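Local structure of DyP-type peroxidase (Pleurotus ostreatus PC15, 6FSK) at residues 196-201 with 352-357; 211-216 with 345-350; 4-9 with 47-52; 218-223 with 230-235. The protein binds heme b and probably uses it as a dye-decolorizing (DyP-type) peroxidase to oxidise substrates with hydrogen peroxide, manganese(II) probably among them. The protein carries 1 engineered substitution. One frame throughout, in Å; residues are numbered along the deposited sequence.

Interaction 1. Residues 196-201 with 352-357. With HEM (protoporphyrin IX containing Fe), chain C.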
loop_
_atom_site.group_PDB
_atom_site.type_symbol
_atom_site.label_atom_id
_atom_site.label_comp_id
_atom_site.label_asym_id
_atom_site.label_seq_id
_atom_site.Cartn_x
_atom_site.Cartn_y
_atom_site.Cartn_z
ATOM N N PRO A 196 4.623 -5.102 9.176
ATOM C CA PRO A 196 4.860 -5.143 10.608
ATOM C C PRO A 196 4.191 -6.378 11.205
ATOM O O PRO A 196 3.051 -6.753 10.805
ATOM C CB PRO A 196 4.144 -3.915 11.122
ATOM C CG PRO A 196 3.044 -3.682 10.064
ATOM C CD PRO A 196 3.774 -3.954 8.793
ATOM N N ALA A 197 4.848 -6.969 12.179
ATOM C CA ALA A 197 4.134 -7.963 12.997
ATOM C C ALA A 197 3.281 -7.218 14.017
ATOM O O ALA A 197 3.697 -6.193 14.547
ATOM C CB ALA A 197 5.117 -8.868 13.694
ATOM N N VAL A 198 2.116 -7.791 14.382
ATOM C CA VAL A 198 1.174 -7.126 15.240
ATOM C C VAL A 198 1.034 -7.970 16.495
ATOM O O VAL A 198 0.661 -9.151 16.461
ATOM C CB VAL A 198 -0.186 -7.007 14.539
ATOM C CG1 VAL A 198 -1.195 -6.405 15.452
ATOM C CG2 VAL A 198 0.033 -6.133 13.281
ATOM N N GLU A 199 1.382 -7.361 17.616
ATOM C CA GLU A 199 1.216 -8.014 18.905
ATOM C C GLU A 199 -0.230 -8.470 19.053
ATOM O O GLU A 199 -1.210 -7.803 18.665
ATOM C CB GLU A 199 1.614 -7.114 20.064
ATOM C CG GLU A 199 3.048 -6.708 20.115
ATOM C CD GLU A 199 3.399 -6.115 21.494
ATOM O OE1 GLU A 199 3.127 -6.912 22.500
ATOM O OE2 GLU A 199 3.923 -4.996 21.635
ATOM N N GLN A 200 -0.350 -9.609 19.751
ATOM C CA GLN A 200 -1.667 -10.216 20.016
ATOM C C GLN A 200 -2.306 -10.835 18.764
ATOM O O GLN A 200 -3.504 -11.255 18.819
ATOM C CB GLN A 200 -2.627 -9.294 20.747
ATOM C CG GLN A 200 -1.985 -8.629 21.973
ATOM C CD GLN A 200 -2.980 -7.885 22.787
ATOM O OE1 GLN A 200 -3.161 -6.655 22.666
ATOM N NE2 GLN A 200 -3.692 -8.641 23.617
ATOM N N PHE A 201 -1.564 -10.871 17.673
ATOM C CA PHE A 201 -2.031 -11.429 16.381
ATOM C C PHE A 201 -0.936 -12.306 15.839
ATOM O O PHE A 201 -1.144 -13.520 15.627
ATOM C CB PHE A 201 -2.507 -10.399 15.369
ATOM C CG PHE A 201 -2.991 -11.043 14.102
ATOM C CD1 PHE A 201 -4.172 -11.710 14.062
ATOM C CD2 PHE A 201 -2.230 -10.992 12.927
ATOM C CE1 PHE A 201 -4.585 -12.328 12.900
ATOM C CE2 PHE A 201 -2.620 -11.618 11.818
ATOM C CZ PHE A 201 -3.806 -12.295 11.794
ATOM N N ARG A 352 3.906 2.675 10.564
ATOM C CA ARG A 352 3.835 1.378 9.912
ATOM C C ARG A 352 2.478 1.205 9.260
ATOM O O ARG A 352 1.455 1.709 9.746
ATOM C CB ARG A 352 4.109 0.220 10.909
ATOM C CG ARG A 352 5.462 0.378 11.569
ATOM C CD ARG A 352 6.639 0.415 10.670
ATOM N NE ARG A 352 6.752 -0.761 9.782
ATOM C CZ ARG A 352 7.289 -1.902 10.093
ATOM N NH1 ARG A 352 7.738 -2.161 11.361
ATOM N NH2 ARG A 352 7.321 -2.862 9.198
ATOM N N ILE A 353 2.482 0.441 8.159
ATOM C CA ILE A 353 1.276 0.109 7.424
ATOM C C ILE A 353 1.299 -1.305 6.999
ATOM O O ILE A 353 2.367 -1.901 6.789
ATOM C CB ILE A 353 1.093 1.038 6.160
ATOM C CG1 ILE A 353 2.289 0.873 5.175
ATOM C CG2 ILE A 353 0.897 2.472 6.551
ATOM C CD1 ILE A 353 2.064 1.613 3.870
ATOM N N ILE A 354 0.077 -1.885 6.875
ATOM C CA ILE A 354 -0.043 -3.207 6.345
ATOM C C ILE A 354 -0.565 -3.047 4.932
ATOM O O ILE A 354 -1.641 -2.531 4.737
ATOM C CB ILE A 354 -0.992 -4.114 7.169
ATOM C CG1 ILE A 354 -0.366 -4.417 8.532
ATOM C CG2 ILE A 354 -1.306 -5.362 6.408
ATOM C CD1 ILE A 354 -1.359 -5.116 9.445
ATOM N N ARG A 355 0.170 -3.587 3.953
ATOM C CA ARG A 355 -0.228 -3.466 2.521
ATOM C C ARG A 355 -0.896 -4.703 2.001
ATOM O O ARG A 355 -0.512 -5.850 2.332
ATOM C CB ARG A 355 0.991 -3.195 1.670
ATOM C CG ARG A 355 1.604 -1.866 1.936
ATOM C CD ARG A 355 3.012 -1.718 1.357
ATOM N NE ARG A 355 3.949 -2.670 1.977
ATOM C CZ ARG A 355 4.687 -3.522 1.271
ATOM N NH1 ARG A 355 4.696 -3.531 -0.071
ATOM N NH2 ARG A 355 5.422 -4.376 1.911
ATOM N N ARG A 356 -1.942 -4.520 1.198
ATOM C CA ARG A 356 -2.696 -5.630 0.615
ATOM C C ARG A 356 -2.819 -5.373 -0.924
ATOM O O ARG A 356 -3.918 -5.581 -1.453
ATOM C CB ARG A 356 -4.067 -5.807 1.242
ATOM C CG ARG A 356 -4.073 -5.996 2.709
ATOM C CD ARG A 356 -3.515 -7.349 3.132
ATOM N NE ARG A 356 -3.619 -7.539 4.553
ATOM C CZ ARG A 356 -2.755 -8.184 5.341
ATOM N NH1 ARG A 356 -1.664 -8.712 4.880
ATOM N NH2 ARG A 356 -3.022 -8.281 6.657
ATOM N N GLY A 357 -1.754 -4.953 -1.577
ATOM C CA GLY A 357 -1.803 -4.659 -3.043
ATOM C C GLY A 357 -2.097 -5.842 -3.896
ATOM O O GLY A 357 -1.847 -7.028 -3.527
HETATM C CHA HEM C . 7.806 -2.036 -0.127
HETATM C CHB HEM C . 6.842 -1.559 -4.826
HETATM C CHC HEM C . 3.742 1.968 -3.765
HETATM C CHD HEM C . 4.928 1.715 0.926
HETATM C C1A HEM C . 7.835 -2.252 -1.506
HETATM C C2A HEM C . 8.611 -3.239 -2.189
HETATM C C3A HEM C . 8.311 -3.144 -3.492
HETATM C C4A HEM C . 7.408 -2.041 -3.621
HETATM C CMA HEM C . 8.918 -3.926 -4.606
HETATM C CAA HEM C . 9.605 -4.180 -1.527
HETATM C CBA HEM C . 9.104 -5.554 -1.102
HETATM C CGA HEM C . 8.158 -5.498 0.067
HETATM O O1A HEM C . 8.586 -5.302 1.206
HETATM O O2A HEM C . 6.935 -5.684 -0.160
HETATM C C1B HEM C . 5.901 -0.538 -4.991
HETATM C C2B HEM C . 5.301 -0.149 -6.183
HETATM C C3B HEM C . 4.388 0.826 -5.929
HETATM C C4B HEM C . 4.482 1.044 -4.478
HETATM C CMB HEM C . 5.631 -0.683 -7.555
HETATM C CAB HEM C . 3.478 1.624 -6.780
HETATM C CBB HEM C . 3.084 1.234 -7.972
HETATM C C1C HEM C . 3.808 2.310 -2.450
HETATM C C2C HEM C . 3.148 3.337 -1.760
HETATM C C3C HEM C . 3.485 3.308 -0.438
HETATM C C4C HEM C . 4.349 2.163 -0.278
HETATM C CMC HEM C . 2.188 4.295 -2.412
HETATM C CAC HEM C . 3.159 4.195 0.712
HETATM C CBC HEM C . 2.851 5.502 0.586
HETATM C C1D HEM C . 5.774 0.605 1.004
HETATM C C2D HEM C . 6.203 0.083 2.338
HETATM C C3D HEM C . 6.987 -1.016 2.018
HETATM C C4D HEM C . 7.051 -1.059 0.566
HETATM C CMD HEM C . 5.843 0.570 3.684
HETATM C CAD HEM C . 7.760 -1.921 2.971
HETATM C CBD HEM C . 9.102 -1.376 3.344
HETATM C CGD HEM C . 9.779 -2.230 4.387
HETATM O O1D HEM C . 10.957 -2.548 4.086
HETATM O O2D HEM C . 9.160 -2.638 5.348
HETATM N NA HEM C . 7.158 -1.422 -2.402
HETATM N NB HEM C . 5.464 0.243 -3.974
HETATM N NC HEM C . 4.661 1.667 -1.520
HETATM N ND HEM C . 6.363 -0.056 0.007
HETATM FE FE HEM C . 5.982 0.147 -1.973
#
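The backbones come nearest at Pro196 and Arg352, whose CA atoms lie 6.6 Å apart, and the contact between them is made by packing. The Pro196 ring slides past the Arg352 chain, which folds back through bends at chi2 and chi3 (-59° and -56°) and lays one guanidinium face over Pro196 CB. Pro196 CD rests 3.2 Å from Ile353 O, and Pro196 CG lies 3.8 Å from Ile354 CG1. Arg355 and Ile353 line the heme pocket. The heme-binding Arg355 sets its guanidinium face over heme C3D, while NH1 and NH2 both donate to propionate atom O2A, at 3.1 and 2.9 Å; Asp191 and Ser194 O also hold this group. A leucine in place of Arg355 would probably leave O2A without these two donors and take a salt-bridge partner from Asp191. Ile353 CG1 adds an apolar touch on the heme methyl CMD. Strand 354-360, at the edge of the antiparallel sheet, pairs with strand 379-386, while strand 197-198 runs parallel to 211-212.

Interaction 2. Residues 211-216 with 345-350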
loop_
_atom_site.group_PDB
_atom_site.type_symbol
_atom_site.label_atom_id
_atom_site.label_comp_id
_atom_site.label_asym_id
_atom_site.label_seq_id
_atom_site.Cartn_x
_atom_site.Cartn_y
_atom_site.Cartn_z
ATOM N N PRO A 211 7.657 -6.602 16.485
ATOM C CA PRO A 211 6.198 -6.490 16.560
ATOM C C PRO A 211 5.775 -5.161 17.182
ATOM O O PRO A 211 6.453 -4.654 18.094
ATOM C CB PRO A 211 5.747 -7.656 17.427
ATOM C CG PRO A 211 6.947 -8.096 18.115
ATOM C CD PRO A 211 8.172 -7.517 17.483
ATOM N N ILE A 212 4.636 -4.647 16.686
ATOM C CA ILE A 212 4.036 -3.382 17.132
ATOM C C ILE A 212 2.688 -3.633 17.770
ATOM O O ILE A 212 2.022 -4.635 17.487
ATOM C CB ILE A 212 3.905 -2.380 15.958
ATOM C CG1 ILE A 212 2.778 -2.745 15.014
ATOM C CG2 ILE A 212 5.274 -2.168 15.303
ATOM C CD1 ILE A 212 2.661 -1.725 13.869
ATOM N N ARG A 213 2.284 -2.730 18.649
ATOM C CA ARG A 213 1.009 -2.846 19.336
ATOM C C ARG A 213 -0.163 -2.802 18.306
ATOM O O ARG A 213 -0.107 -2.100 17.293
ATOM C CB ARG A 213 0.856 -1.775 20.377
ATOM C CG ARG A 213 1.635 -2.125 21.673
ATOM C CD ARG A 213 1.771 -0.940 22.520
ATOM N NE ARG A 213 2.711 0.078 22.018
ATOM C CZ ARG A 213 2.773 1.338 22.391
ATOM N NH1 ARG A 213 1.968 1.859 23.317
ATOM N NH2 ARG A 213 3.728 2.126 21.836
ATOM N N PRO A 214 -1.241 -3.513 18.622
ATOM C CA PRO A 214 -2.349 -3.648 17.647
ATOM C C PRO A 214 -3.018 -2.296 17.394
ATOM O O PRO A 214 -3.636 -2.117 16.320
ATOM C CB PRO A 214 -3.278 -4.686 18.300
ATOM C CG PRO A 214 -2.986 -4.547 19.781
ATOM C CD PRO A 214 -1.490 -4.368 19.804
ATOM N N GLY A 215 -3.021 -1.342 18.334
ATOM C CA GLY A 215 -3.601 -0.030 18.149
ATOM C C GLY A 215 -2.934 0.862 17.147
ATOM O O GLY A 215 -3.467 1.929 16.846
ATOM N N PHE A 216 -1.794 0.431 16.571
ATOM C CA PHE A 216 -1.211 1.162 15.412
ATOM C C PHE A 216 -1.933 0.725 14.116
ATOM O O PHE A 216 -1.742 1.407 13.106
ATOM C CB PHE A 216 0.281 0.897 15.340
ATOM C CG PHE A 216 1.016 1.567 16.457
ATOM C CD1 PHE A 216 1.052 2.953 16.585
ATOM C CD2 PHE A 216 1.611 0.811 17.464
ATOM C CE1 PHE A 216 1.682 3.577 17.676
ATOM C CE2 PHE A 216 2.212 1.467 18.509
ATOM C CZ PHE A 216 2.231 2.825 18.666
ATOM N N LYS A 345 16.596 7.920 17.985
ATOM C CA LYS A 345 15.968 6.795 18.717
ATOM C C LYS A 345 14.440 6.957 18.716
ATOM O O LYS A 345 13.725 6.973 19.767
ATOM C CB LYS A 345 16.526 6.732 20.146
ATOM C CG LYS A 345 18.046 6.625 20.203
ATOM C CD LYS A 345 18.500 5.222 20.587
ATOM C CE LYS A 345 18.276 4.961 22.077
ATOM N NZ LYS A 345 19.142 3.887 22.649
ATOM N N ALA A 346 13.908 7.199 17.524
ATOM C CA ALA A 346 12.514 7.487 17.357
ATOM C C ALA A 346 11.679 6.245 17.422
ATOM O O ALA A 346 12.092 5.202 16.992
ATOM C CB ALA A 346 12.250 8.171 16.026
ATOM N N ASP A 347 10.461 6.419 17.897
ATOM C CA ASP A 347 9.476 5.368 17.830
ATOM C C ASP A 347 8.659 5.637 16.556
ATOM O O ASP A 347 7.883 6.569 16.530
ATOM C CB ASP A 347 8.599 5.452 19.084
ATOM C CG ASP A 347 7.522 4.423 19.118
ATOM O OD1 ASP A 347 7.235 3.757 18.128
ATOM O OD2 ASP A 347 6.933 4.207 20.234
ATOM N N ILE A 348 8.824 4.823 15.532
ATOM C CA ILE A 348 8.044 5.014 14.311
ATOM C C ILE A 348 7.022 3.898 14.121
ATOM O O ILE A 348 6.569 3.594 13.004
ATOM C CB ILE A 348 8.978 5.090 13.070
ATOM C CG1 ILE A 348 9.868 3.861 12.928
ATOM C CG2 ILE A 348 9.781 6.412 13.178
ATOM C CD1 ILE A 348 10.644 3.823 11.585
ATOM N N ASP A 349 6.531 3.275 15.230
ATOM C CA ASP A 349 5.433 2.277 15.075
ATOM C C ASP A 349 4.182 2.876 14.439
ATOM O O ASP A 349 3.524 2.166 13.713
ATOM C CB ASP A 349 5.109 1.605 16.423
ATOM C CG ASP A 349 6.286 0.746 16.949
ATOM O OD1 ASP A 349 7.326 0.603 16.315
ATOM O OD2 ASP A 349 6.067 0.192 18.040
ATOM N N ASN A 350 3.935 4.167 14.687
ATOM C CA ASN A 350 2.805 4.820 14.066
ATOM C C ASN A 350 2.996 5.146 12.616
ATOM O O ASN A 350 2.039 5.566 11.990
ATOM C CB ASN A 350 2.369 6.056 14.858
ATOM C CG ASN A 350 3.326 7.225 14.723
ATOM O OD1 ASN A 350 4.500 7.097 14.335
ATOM N ND2 ASN A 350 2.890 8.359 15.259
HETATM O O HOH W 1 4.279 -0.896 19.752
HETATM O O HOH W 2 6.225 1.520 20.365
HETATM O O HOH W 3 -0.658 4.001 13.360
#
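Phe216 presents one ring face to Asp349, whose CB sits 3.7 Å from the ring centroid and 16° off its normal, a CH-pi contact. Ring and carboxylate planes stand 83° apart, so the acid does not stack on the ring. With CG beside its backbone N (chi1 -66°), Asp349 places its carboxylate against Ile212, where CG2 lies 3.5 Å from Asp349 CG. Asn350 meets the same ring obliquely, its CA 3.6 Å from Phe216 CD1. The contact joins strand 211-212 and the turn after it to the loop before strand 354-360. Arg213 and Asp347 cross at about a right angle, with NH2 and OD2 4.1 Å apart, beyond a salt bridge. One water accepts from Arg213 N and NE and donates to Asp349 OD2; a second accepts from Arg213 NH2 and donates to Asp347 OD2 and Asp349 OD2. Asp347 OD1 closes an Asx turn with Asp349 N at 3.0 Å. The arginine's charge is thus probably balanced by two carboxylates through water, beside an apolar patch of Ile212 and Phe216.

Interaction 3. Residues 4-9 with 47-52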
loop_
_atom_site.group_PDB
_atom_site.type_symbol
_atom_site.label_atom_id
_atom_site.label_comp_id
_atom_site.label_asym_id
_atom_site.label_seq_id
_atom_site.Cartn_x
_atom_site.Cartn_y
_atom_site.Cartn_z
ATOM N N ASP A 4 -10.502 -9.772 19.555
ATOM C CA ASP A 4 -11.620 -10.546 19.147
ATOM C C ASP A 4 -11.540 -10.689 17.641
ATOM O O ASP A 4 -12.055 -9.824 16.919
ATOM C CB ASP A 4 -12.936 -9.908 19.541
ATOM C CG ASP A 4 -14.141 -10.785 19.156
ATOM O OD1 ASP A 4 -14.000 -11.875 18.583
ATOM O OD2 ASP A 4 -15.237 -10.336 19.466
ATOM N N LEU A 5 -10.946 -11.761 17.168
ATOM C CA LEU A 5 -10.714 -11.883 15.708
ATOM C C LEU A 5 -12.005 -12.110 14.922
ATOM O O LEU A 5 -12.056 -11.896 13.686
ATOM C CB LEU A 5 -9.740 -12.986 15.398
ATOM C CG LEU A 5 -8.332 -12.793 15.947
ATOM C CD1 LEU A 5 -7.460 -13.965 15.453
ATOM C CD2 LEU A 5 -7.706 -11.457 15.597
ATOM N N ASN A 6 -13.046 -12.585 15.608
ATOM C CA ASN A 6 -14.408 -12.590 15.031
ATOM C C ASN A 6 -15.024 -11.245 14.789
ATOM O O ASN A 6 -16.085 -11.165 14.131
ATOM C CB ASN A 6 -15.385 -13.333 15.938
ATOM C CG ASN A 6 -15.024 -14.758 16.065
ATOM O OD1 ASN A 6 -15.045 -15.505 15.113
ATOM N ND2 ASN A 6 -14.645 -15.155 17.261
ATOM N N ASN A 7 -14.454 -10.187 15.336
ATOM C CA ASN A 7 -15.027 -8.850 15.277
ATOM C C ASN A 7 -14.289 -7.972 14.235
ATOM O O ASN A 7 -14.743 -6.889 13.970
ATOM C CB ASN A 7 -15.023 -8.110 16.632
ATOM C CG ASN A 7 -15.981 -6.961 16.690
ATOM O OD1 ASN A 7 -17.096 -7.021 16.161
ATOM N ND2 ASN A 7 -15.507 -5.887 17.251
ATOM N N ILE A 8 -13.192 -8.486 13.699
ATOM C CA ILE A 8 -12.274 -7.670 12.815
ATOM C C ILE A 8 -12.415 -8.168 11.378
ATOM O O ILE A 8 -12.331 -9.373 11.078
ATOM C CB ILE A 8 -10.812 -7.831 13.304
ATOM C CG1 ILE A 8 -10.690 -7.185 14.682
ATOM C CG2 ILE A 8 -9.850 -7.128 12.359
ATOM C CD1 ILE A 8 -9.554 -7.749 15.523
ATOM N N GLN A 9 -12.585 -7.250 10.446
ATOM C CA GLN A 9 -12.599 -7.639 9.079
ATOM C C GLN A 9 -11.285 -8.225 8.619
ATOM O O GLN A 9 -10.216 -7.683 8.876
ATOM C CB GLN A 9 -13.058 -6.463 8.168
ATOM C CG GLN A 9 -14.512 -6.026 8.342
ATOM C CD GLN A 9 -14.959 -5.134 7.197
ATOM O OE1 GLN A 9 -14.923 -5.595 6.046
ATOM N NE2 GLN A 9 -15.419 -3.936 7.491
ATOM N N THR A 47 -14.240 -12.420 8.411
ATOM C CA THR A 47 -13.472 -11.962 9.585
ATOM C C THR A 47 -12.057 -12.526 9.634
ATOM O O THR A 47 -11.694 -13.468 8.957
ATOM C CB THR A 47 -14.214 -12.320 10.908
ATOM O OG1 THR A 47 -14.035 -13.721 11.107
ATOM C CG2 THR A 47 -15.610 -11.908 10.821
ATOM N N SER A 48 -11.248 -11.940 10.537
ATOM C CA SER A 48 -9.886 -12.422 10.755
ATOM C C SER A 48 -9.873 -13.868 11.275
ATOM O O SER A 48 -9.057 -14.657 10.859
ATOM C CB SER A 48 -9.144 -11.552 11.736
ATOM O OG SER A 48 -8.904 -10.281 11.143
ATOM N N ALA A 49 -10.843 -14.163 12.132
ATOM C CA ALA A 49 -11.050 -15.561 12.529
ATOM C C ALA A 49 -11.354 -16.478 11.375
ATOM O O ALA A 49 -10.897 -17.651 11.314
ATOM C CB ALA A 49 -12.126 -15.632 13.595
ATOM N N GLY A 50 -12.143 -15.988 10.429
ATOM C CA GLY A 50 -12.481 -16.762 9.255
ATOM C C GLY A 50 -11.288 -17.027 8.371
ATOM O O GLY A 50 -11.153 -18.092 7.756
ATOM N N ILE A 51 -10.415 -16.008 8.256
ATOM C CA ILE A 51 -9.216 -16.143 7.475
ATOM C C ILE A 51 -8.391 -17.320 8.015
ATOM O O ILE A 51 -7.886 -18.114 7.240
ATOM C CB ILE A 51 -8.384 -14.864 7.512
ATOM C CG1 ILE A 51 -9.086 -13.691 6.830
ATOM C CG2 ILE A 51 -7.043 -15.090 6.895
ATOM C CD1 ILE A 51 -9.321 -13.857 5.344
ATOM N N ILE A 52 -8.254 -17.353 9.338
ATOM C CA ILE A 52 -7.392 -18.353 9.933
ATOM C C ILE A 52 -8.020 -19.736 9.708
ATOM O O ILE A 52 -7.292 -20.709 9.286
ATOM C CB ILE A 52 -7.236 -18.040 11.406
ATOM C CG1 ILE A 52 -6.374 -16.827 11.581
ATOM C CG2 ILE A 52 -6.520 -19.257 12.113
ATOM C CD1 ILE A 52 -6.420 -16.206 12.946
HETATM O O HOH W 4 -15.700 -14.953 12.788
#
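Thr47 holds OG1 between its backbone N and carbonyl carbon (chi1 75°), which aims the hydroxyl at Gly50 N, a capping bond of 3.0 Å, and leaves CG2 against Asn6 O. Leu5, with CG beside its N and CD1 extended (chi2 -176°), carries CD1 to within 3.5 Å of Ile52 CD1, the two side chains crossing at about a right angle. Two helix-start amides are taken by the 4-9 segment: Ala49 N donates to Leu5 O at 3.0 Å from well above the carbonyl plane, and Ser48 N meets Ile8 O almost end-on at 2.8 Å. A water lies between Asn6 OD1, at a short 2.5 Å, and Thr47 OG1. Replacing Thr47 by a valine would probably leave Gly50 N without its cap and remove one of the partners of this water. Beside these bonds, Ile8 CG2 packs 3.5 Å from Ser48 OG, whose hydrogen bond goes to Leu13 O. The arrangement is a helix N-cap in which Thr47 and the carbonyls of an N-terminal loop together take up the first amides of helix 48-63.

Interaction 4. Residues 218-223 with 230-235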
loop_
_atom_site.group_PDB
_atom_site.type_symbol
_atom_site.label_atom_id
_atom_site.label_comp_id
_atom_site.label_asym_id
_atom_site.label_seq_id
_atom_site.Cartn_x
_atom_site.Cartn_y
_atom_site.Cartn_z
ATOM N N LEU A 218 -5.448 -1.055 14.436
ATOM C CA LEU A 218 -6.831 -1.060 14.775
ATOM C C LEU A 218 -7.141 0.054 15.692
ATOM O O LEU A 218 -6.503 0.193 16.723
ATOM C CB LEU A 218 -7.134 -2.381 15.449
ATOM C CG LEU A 218 -6.970 -3.696 14.712
ATOM C CD1 LEU A 218 -7.063 -4.907 15.671
ATOM C CD2 LEU A 218 -7.983 -3.814 13.617
ATOM N N ALA A 219 -8.196 0.839 15.409
ATOM C CA ALA A 219 -8.602 1.890 16.310
ATOM C C ALA A 219 -9.062 1.357 17.696
ATOM O O ALA A 219 -9.661 0.283 17.785
ATOM C CB ALA A 219 -9.733 2.685 15.705
ATOM N N LYS A 220 -8.658 2.149 18.685
ATOM C CA LYS A 220 -8.992 1.937 20.105
ATOM C C LYS A 220 -8.504 0.619 20.656
ATOM O O LYS A 220 -9.093 0.074 21.582
ATOM C CB LYS A 220 -10.496 2.047 20.321
ATOM C CG LYS A 220 -11.063 3.379 19.871
ATOM C CD LYS A 220 -12.513 3.626 20.267
ATOM C CE LYS A 220 -12.753 3.541 21.769
ATOM N NZ LYS A 220 -12.724 4.837 22.446
ATOM N N GLU A 221 -7.451 0.068 20.103
ATOM C CA GLU A 221 -6.744 -1.061 20.744
ATOM C C GLU A 221 -5.485 -0.508 21.314
ATOM O O GLU A 221 -5.114 0.634 21.117
ATOM C CB GLU A 221 -6.473 -2.180 19.737
ATOM C CG GLU A 221 -7.681 -2.968 19.314
ATOM C CD GLU A 221 -8.277 -3.906 20.369
ATOM O OE1 GLU A 221 -7.730 -3.990 21.508
ATOM O OE2 GLU A 221 -9.291 -4.563 20.056
ATOM N N ASN A 222 -4.830 -1.316 22.135
ATOM C CA ASN A 222 -3.636 -0.845 22.839
ATOM C C ASN A 222 -2.592 -0.270 21.881
ATOM O O ASN A 222 -2.234 -0.957 20.899
ATOM C CB ASN A 222 -3.080 -2.077 23.553
ATOM C CG ASN A 222 -1.872 -1.776 24.369
ATOM O OD1 ASN A 222 -1.812 -0.739 25.009
ATOM N ND2 ASN A 222 -0.915 -2.706 24.391
ATOM N N GLY A 223 -2.186 0.958 22.123
ATOM C CA GLY A 223 -1.309 1.699 21.286
ATOM C C GLY A 223 -1.881 2.752 20.389
ATOM O O GLY A 223 -1.104 3.510 19.723
ATOM N N ARG A 230 -11.885 8.827 20.073
ATOM C CA ARG A 230 -12.627 8.153 19.072
ATOM C C ARG A 230 -13.890 7.486 19.679
ATOM O O ARG A 230 -13.871 7.073 20.854
ATOM C CB ARG A 230 -11.686 7.084 18.451
ATOM C CG ARG A 230 -10.694 7.771 17.497
ATOM C CD ARG A 230 -9.720 6.785 16.902
ATOM N NE ARG A 230 -9.015 7.448 15.810
ATOM C CZ ARG A 230 -7.894 7.021 15.193
ATOM N NH1 ARG A 230 -7.304 5.890 15.582
ATOM N NH2 ARG A 230 -7.421 7.745 14.169
ATOM N N PRO A 231 -14.946 7.317 18.894
ATOM C CA PRO A 231 -16.160 6.697 19.406
ATOM C C PRO A 231 -16.053 5.267 19.600
ATOM O O PRO A 231 -15.234 4.603 18.949
ATOM C CB PRO A 231 -17.189 7.060 18.315
ATOM C CG PRO A 231 -16.348 6.980 17.048
ATOM C CD PRO A 231 -15.094 7.656 17.451
ATOM N N ASP A 232 -16.811 4.718 20.560
ATOM C CA ASP A 232 -16.729 3.304 20.840
ATOM C C ASP A 232 -16.939 2.422 19.592
ATOM O O ASP A 232 -16.344 1.358 19.455
ATOM C CB ASP A 232 -17.768 2.920 21.918
ATOM C CG ASP A 232 -17.291 3.281 23.329
ATOM O OD1 ASP A 232 -16.095 3.616 23.501
ATOM O OD2 ASP A 232 -18.125 3.219 24.252
ATOM N N TRP A 233 -17.791 2.819 18.660
ATOM C CA TRP A 233 -18.050 1.990 17.523
ATOM C C TRP A 233 -16.800 1.786 16.620
ATOM O O TRP A 233 -16.742 0.798 15.854
ATOM C CB TRP A 233 -19.255 2.513 16.685
ATOM C CG TRP A 233 -19.098 3.761 15.890
ATOM C CD1 TRP A 233 -19.566 4.988 16.195
ATOM C CD2 TRP A 233 -18.458 3.900 14.621
ATOM N NE1 TRP A 233 -19.244 5.883 15.223
ATOM C CE2 TRP A 233 -18.579 5.233 14.236
ATOM C CE3 TRP A 233 -17.835 3.017 13.764
ATOM C CZ2 TRP A 233 -18.049 5.700 13.039
ATOM C CZ3 TRP A 233 -17.353 3.475 12.586
ATOM C CH2 TRP A 233 -17.445 4.813 12.250
ATOM N N ALA A 234 -15.861 2.713 16.729
ATOM C CA ALA A 234 -14.639 2.688 15.909
ATOM C C ALA A 234 -13.676 1.631 16.393
ATOM O O ALA A 234 -12.760 1.222 15.655
ATOM C CB ALA A 234 -13.975 4.042 15.871
ATOM N N LYS A 235 -13.863 1.060 17.596
ATOM C CA LYS A 235 -12.959 -0.009 18.032
ATOM C C LYS A 235 -12.907 -1.129 17.043
ATOM O O LYS A 235 -13.921 -1.595 16.518
ATOM C CB LYS A 235 -13.418 -0.591 19.376
ATOM C CG LYS A 235 -12.481 -1.635 19.893
ATOM C CD LYS A 235 -12.917 -2.127 21.291
ATOM C CE LYS A 235 -11.818 -3.032 21.777
ATOM N NZ LYS A 235 -11.828 -2.947 23.255
#
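A type II beta turn from Leu218 to Glu221 places Lys220 and Ala219 against the 3-10 segment 232-234 and its flanks, within the loop leading to strand 238-247. Among the polar contacts, Lys220 NZ, whose strongest partner is Ala227 O outside the two segments, donates to Arg230 O at 3.0 Å, from above the carbonyl plane, and forms a long salt bridge with Asp232 OD1 at 3.7 Å. Bends at chi3 and chi4 (57° and 96°) bring NZ within reach of Arg230 O and Asp232 OD1. Apolar contact comes from the methylenes: Lys220 CG and CD run alongside Arg230 CB in the opposite direction, and Lys220 CB lies 4.0 Å from Lys235 CB. Ala219 CB nestles 3.4 Å from Ala234 O and obliquely beside the Arg230 guanidinium, which is held by Asp224 and by Leu93 O. Of the charged pairs, Glu221 and Lys235 cross at about a right angle without a salt bridge. Across the backbones, Lys235 CA makes a CA-H...O contact with Ala219 O at 3.3 Å.

How the interactions relate
Interactions 1 and 2 meet in the small parallel sheet, where Ala197 O lies 2.8 Å from Ile212 N and Glu199 N the same distance from Ile212 O, both probable hydrogen bonds. Interaction 2 passes on to interaction 4 through Gly215 N and Asn222 O, 2.7 Å apart and again probably bonded. Interaction 3, in the N-terminal part of the chain, reaches interactions 1 and 4 by packing: Phe201 CD1 touches Leu5 CD2 at 3.9 Å, and Ile8 CD1 touches Leu218 CD1 at 3.8 Å. Heme is contacted directly in interaction 1; in interaction 2 the Ile212 side chain stays about 11 Å from it, and interactions 3 and 4 lie away from the heme site.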